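Local coordinates for protein glucosamine kinase (Streptacidiphilus jiangxiensis, PDB 6HWJ) that catalyses the magnesium-dependent transfer of phosphate from ATP to D-glucosamine, giving D-glucosamine 6-phosphate, and acts more weakly on glucose, at residues A135-P139 and P178-A182; S146-I152 and D317-N321. All blocks are in the same frame, centred on the assembly; numbering follows the deposited sequence. Where two conformers were deposited one is given.

Contact 1 of 2, residues A135-P139 and P178-A182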
loop_
_atom_site.group_PDB
_atom_site.type_symbol
_atom_site.label_atom_id
_atom_site.label_comp_id
_atom_site.label_asym_id
_atom_site.label_seq_id
_atom_site.Cartn_x
_atom_site.Cartn_y
_atom_site.Cartn_z
ATOM N N ALA A 135 13.944 4.035 -0.638
ATOM C CA ALA A 135 13.198 5.151 -1.190
ATOM C C ALA A 135 14.090 5.779 -2.253
ATOM O O ALA A 135 15.324 5.642 -2.219
ATOM C CB ALA A 135 12.825 6.153 -0.106
ATOM N N VAL A 136 13.474 6.393 -3.237
ATOM C CA VAL A 136 14.241 7.072 -4.282
ATOM C C VAL A 136 13.920 8.562 -4.198
ATOM O O VAL A 136 14.678 9.349 -3.611
ATOM C CB VAL A 136 13.927 6.487 -5.664
ATOM C CG1 VAL A 136 14.677 7.248 -6.755
ATOM C CG2 VAL A 136 14.290 5.017 -5.701
ATOM N N ARG A 137 12.782 8.958 -4.749
ATOM C CA ARG A 137 12.350 10.351 -4.664
ATOM C C ARG A 137 11.724 10.592 -3.297
ATOM O O ARG A 137 10.905 9.804 -2.832
ATOM C CB ARG A 137 11.360 10.664 -5.788
ATOM C CG ARG A 137 10.882 12.098 -5.828
ATOM C CD ARG A 137 12.007 13.070 -6.133
ATOM N NE ARG A 137 11.510 14.441 -6.253
ATOM C CZ ARG A 137 11.048 14.979 -7.381
ATOM N NH1 ARG A 137 11.014 14.267 -8.501
ATOM N NH2 ARG A 137 10.621 16.233 -7.385
ATOM N N LEU A 138 12.129 11.669 -2.649
ATOM C CA LEU A 138 11.591 12.057 -1.353
ATOM C C LEU A 138 10.687 13.277 -1.499
ATOM O O LEU A 138 10.816 14.050 -2.453
ATOM C CB LEU A 138 12.724 12.401 -0.381
ATOM C CG LEU A 138 13.680 11.250 -0.030
ATOM C CD1 LEU A 138 14.885 11.776 0.732
ATOM C CD2 LEU A 138 12.943 10.160 0.769
ATOM N N PRO A 139 9.789 13.506 -0.550
ATOM C CA PRO A 139 9.068 14.787 -0.520
ATOM C C PRO A 139 9.997 15.935 -0.158
ATOM O O PRO A 139 11.115 15.741 0.334
ATOM C CB PRO A 139 7.993 14.572 0.554
ATOM C CG PRO A 139 8.532 13.480 1.425
ATOM C CD PRO A 139 9.363 12.587 0.523
ATOM N N PRO A 178 8.539 11.079 10.448
ATOM C CA PRO A 178 9.855 10.739 9.894
ATOM C C PRO A 178 9.724 10.277 8.450
ATOM O O PRO A 178 8.788 9.565 8.089
ATOM C CB PRO A 178 10.348 9.621 10.815
ATOM C CG PRO A 178 9.686 9.920 12.127
ATOM C CD PRO A 178 8.327 10.473 11.778
ATOM N N VAL A 179 10.643 10.738 7.623
ATOM C CA VAL A 179 10.633 10.471 6.192
ATOM C C VAL A 179 11.328 9.138 5.945
ATOM O O VAL A 179 12.473 8.947 6.357
ATOM C CB VAL A 179 11.345 11.607 5.424
ATOM C CG1 VAL A 179 11.538 11.238 3.956
ATOM C CG2 VAL A 179 10.561 12.906 5.565
ATOM N N LEU A 180 10.648 8.235 5.252
ATOM C CA LEU A 180 11.196 6.915 4.978
ATOM C C LEU A 180 12.309 7.002 3.950
ATOM O O LEU A 180 12.125 7.556 2.861
ATOM C CB LEU A 180 10.103 5.987 4.467
ATOM C CG LEU A 180 10.535 4.626 3.909
ATOM C CD1 LEU A 180 11.144 3.741 4.987
ATOM C CD2 LEU A 180 9.359 3.907 3.273
ATOM N N LEU A 181 13.460 6.422 4.293
ATOM C CA LEU A 181 14.587 6.325 3.379
ATOM C C LEU A 181 14.854 4.892 2.950
ATOM O O LEU A 181 15.248 4.679 1.796
ATOM C CB LEU A 181 15.846 6.888 4.029
ATOM C CG LEU A 181 15.768 8.311 4.587
ATOM C CD1 LEU A 181 17.135 8.721 5.166
ATOM C CD2 LEU A 181 15.310 9.290 3.534
ATOM N N ALA A 182 14.624 3.926 3.846
ATOM C CA ALA A 182 14.849 2.513 3.549
ATOM C C ALA A 182 14.100 1.654 4.555
ATOM O O ALA A 182 14.022 1.990 5.736
ATOM C CB ALA A 182 16.333 2.140 3.583
#
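Ala135 and Leu181 share the one backbone hydrogen bond of this contact, and it falls at a beta bulge. Leu181 and Ala182 both face Leu170 of the next strand, which makes the bulge a classic one. The bond from Ala135 N to Leu181 O is 2.8 Å long. The N-H comes in above the carbonyl plane, 46° out of it, with an N-H...O angle of 150°. It lies just past the end of strand 130-134, which pairs antiparallel with strand 179-186 in the six-stranded sheet. Past Ala135 the chain leaves this pairing. Residues 137-138 form a short, weakly bonded strand that pairs instead with strand 57-65 of the other sheet, through Leu138 and Arg57.

Side chains make the contact where the two backbones diverge. The CB of Ala135 points at strand 179-186 and sits 3.4 Å from Leu180 O. Leu138 also points at residues 179-181. Its CG lies anti to its own carbonyl carbon (chi1 -63°), and both methyls then meet that strand. CD2 touches CG1 of Val179 at 3.6 Å. Both CD1 and CD2 meet CD2 of Leu181, whose side chain crosses that of Leu138 at about a right angle. Leu138 and Leu181 also both touch Thr59, so this apolar patch joins the two sheets. Pro139 adds a looser contact at the end, with its CD 4.3 Å from Val179 CG1. The CD2 methyl of Leu138 also packs against a backbone oxygen, 3.4 Å from Leu180 O.

Contact 2 of 2, residues S146-I152 and D317-N321. With MG (magnesium ion), chain F; MG (magnesium ion), chain C.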
loop_
_atom_site.group_PDB
_atom_site.type_symbol
_atom_site.label_atom_id
_atom_site.label_comp_id
_atom_site.label_asym_id
_atom_site.label_seq_id
_atom_site.Cartn_x
_atom_site.Cartn_y
_atom_site.Cartn_z
ATOM N N SER A 146 5.488 9.045 2.012
ATOM C CA SER A 146 4.959 7.734 2.312
ATOM C C SER A 146 4.908 7.522 3.820
ATOM O O SER A 146 5.896 7.811 4.520
ATOM C CB SER A 146 5.821 6.636 1.677
ATOM O OG SER A 146 5.382 5.408 2.161
ATOM N N PRO A 147 3.803 7.011 4.361
ATOM C CA PRO A 147 3.773 6.658 5.785
ATOM C C PRO A 147 4.238 5.241 6.095
ATOM O O PRO A 147 4.049 4.795 7.236
ATOM C CB PRO A 147 2.290 6.809 6.118
ATOM C CG PRO A 147 1.618 6.290 4.860
ATOM C CD PRO A 147 2.493 6.807 3.720
ATOM N N ALA A 148 4.798 4.525 5.121
ATOM C CA ALA A 148 5.074 3.102 5.317
ATOM C C ALA A 148 5.908 2.838 6.570
ATOM O O ALA A 148 5.700 1.842 7.262
ATOM C CB ALA A 148 5.765 2.527 4.079
ATOM N N ALA A 149 6.857 3.723 6.886
ATOM C CA ALA A 149 7.678 3.516 8.075
ATOM C C ALA A 149 6.849 3.623 9.356
ATOM O O ALA A 149 7.073 2.874 10.322
ATOM C CB ALA A 149 8.814 4.539 8.125
ATOM N N GLN A 150 5.910 4.560 9.395
ATOM C CA GLN A 150 5.061 4.701 10.579
ATOM C C GLN A 150 4.083 3.537 10.692
ATOM O O GLN A 150 3.778 3.084 11.794
ATOM C CB GLN A 150 4.310 6.028 10.541
ATOM C CG GLN A 150 5.192 7.244 10.779
ATOM C CD GLN A 150 6.180 7.490 9.653
ATOM O OE1 GLN A 150 5.828 7.416 8.475
ATOM N NE2 GLN A 150 7.431 7.779 10.012
ATOM N N ARG A 151 3.572 3.052 9.561
ATOM C CA ARG A 151 2.661 1.911 9.591
ATOM C C ARG A 151 3.373 0.648 10.063
ATOM O O ARG A 151 2.893 -0.046 10.968
ATOM C CB ARG A 151 2.055 1.686 8.203
ATOM C CG ARG A 151 1.256 2.883 7.676
ATOM C CD ARG A 151 -0.025 3.132 8.425
ATOM N NE ARG A 151 -0.665 4.363 7.951
ATOM C CZ ARG A 151 -0.292 5.595 8.302
ATOM N NH1 ARG A 151 0.696 5.787 9.148
ATOM N NH2 ARG A 151 -0.914 6.637 7.804
ATOM N N ILE A 152 4.526 0.334 9.459
ATOM C CA ILE A 152 5.232 -0.894 9.803
ATOM C C ILE A 152 5.664 -0.876 11.261
ATOM O O ILE A 152 5.496 -1.861 11.990
ATOM C CB ILE A 152 6.431 -1.104 8.850
ATOM C CG1 ILE A 152 5.918 -1.397 7.434
ATOM C CG2 ILE A 152 7.289 -2.269 9.345
ATOM C CD1 ILE A 152 6.975 -1.343 6.346
ATOM N N ASP A 317 2.701 -3.338 1.308
ATOM C CA ASP A 317 2.380 -2.137 0.514
ATOM C C ASP A 317 1.661 -1.085 1.354
ATOM O O ASP A 317 0.449 -0.897 1.221
ATOM C CB ASP A 317 1.533 -2.552 -0.695
ATOM C CG ASP A 317 1.555 -1.508 -1.820
ATOM O OD1 ASP A 317 1.891 -0.339 -1.552
ATOM O OD2 ASP A 317 1.226 -1.883 -2.976
ATOM N N PHE A 318 2.410 -0.366 2.195
ATOM C CA PHE A 318 1.858 0.621 3.108
ATOM C C PHE A 318 2.138 2.073 2.698
ATOM O O PHE A 318 2.119 2.968 3.556
ATOM C CB PHE A 318 2.401 0.367 4.508
ATOM C CG PHE A 318 1.731 -0.793 5.211
ATOM C CD1 PHE A 318 0.510 -0.622 5.825
ATOM C CD2 PHE A 318 2.326 -2.040 5.238
ATOM C CE1 PHE A 318 -0.114 -1.676 6.467
ATOM C CE2 PHE A 318 1.708 -3.096 5.873
ATOM C CZ PHE A 318 0.492 -2.912 6.489
ATOM N N ASP A 319 2.370 2.317 1.405
ATOM C CA ASP A 319 2.667 3.662 0.921
ATOM C C ASP A 319 1.440 4.560 0.845
ATOM O O ASP A 319 1.590 5.776 0.689
ATOM C CB ASP A 319 3.292 3.596 -0.477
ATOM C CG ASP A 319 4.704 3.081 -0.458
ATOM O OD1 ASP A 319 5.385 3.250 0.573
ATOM O OD2 ASP A 319 5.134 2.506 -1.479
ATOM N N GLY A 320 0.240 3.996 0.922
ATOM C CA GLY A 320 -0.982 4.773 0.835
ATOM C C GLY A 320 -1.659 4.688 -0.524
ATOM O O GLY A 320 -1.185 4.056 -1.468
ATOM N N ASN A 321 -2.796 5.374 -0.612
ATOM C CA ASN A 321 -3.628 5.339 -1.817
ATOM C C ASN A 321 -2.958 6.105 -2.949
ATOM O O ASN A 321 -2.778 7.326 -2.835
ATOM C CB ASN A 321 -4.995 5.930 -1.502
ATOM C CG ASN A 321 -5.946 5.851 -2.674
ATOM O OD1 ASN A 321 -5.607 5.323 -3.728
ATOM N ND2 ASN A 321 -7.156 6.374 -2.489
HETATM MG MG MG F . 2.115 1.252 -3.044
HETATM MG MG MG C . 0.678 -3.765 -3.932
HETATM O O HOH W 1 0.973 0.134 -4.457
HETATM O O HOH W 2 0.069 1.478 -2.277
HETATM O O HOH W 3 -0.065 -5.584 -4.945
HETATM O O HOH W 4 2.015 -5.115 -3.184
HETATM O O HOH W 5 2.172 -3.837 -5.506
#
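Ser146 and Asp319 make the polar link between the start of helix 148-157 and the metal-binding loop 317-321. Ser146 forms an ST turn just ahead of the helix, and Pro147 takes the N-cap position. Ser146 OG accepts a nearly straight hydrogen bond from Ala148 N, with an angle of 165°. In the conformer of Asp319 described, the same OG donates to Asp319 OD1 at 2.7 Å. It meets that oxygen on the anti side, 30° out of the carboxylate plane. In this conformer Asp319 OD2 also has a long, weak ion pair with Lys133, a probable ATP-binding residue. Asp319 has a second conformer, which makes both links less certain.

Apolar packing centres on Phe318. Its CB is 4.0 Å from Ala148 CB. Arg151 CB approaches the ring obliquely, 3.7 Å from Phe318 CD1, and Ile152 CG1 lies near CD2. The Arg151 chain bends at chi2 (-69°), which carries its guanidinium away from the ring. There NE bonds to Val297 O, and Pro147 CB lies against one guanidinium face. The proline ring also packs on the loop backbone, with CD 3.3 Å from Asp319 O.

Metal bonds gather on Asp317, whose carboxylate bridges two magnesium ions. OD1 binds one and OD2 the other, each at 2.2 Å. Gln305 joins OD2 at its magnesium. Asp319 is also a magnesium ligand of this enzyme; in the conformer described its OD2 lies 3.6 Å from the magnesium held by Asp317 OD1, without a direct bond. Water 2 belongs to the shell of that magnesium and donates a 3.0 Å hydrogen bond to Gly320 O.

How the contacts relate
The centres of contacts 1 and 2 lie about 11 Å apart. Along the chain their segments alternate: 135-139, 146-152, 178-182, 317-321. Helix 148-157 is the next regular element after strand 137-138, and strand 179-186 comes later. Contact 1 joins the two beta sheets; contact 2 joins that helix to the loop after strand 312-315. The two contacts touch through the helix. Leu180 CD2 packs on Ala148 CB at 3.9 Å, and Gln150 NE2 probably hydrogen-bonds to Pro178 O. Helix 148-157 therefore packs on the sheet that supplies the probable ATP-binding Lys133, and its start meets the loop whose aspartates bind magnesium.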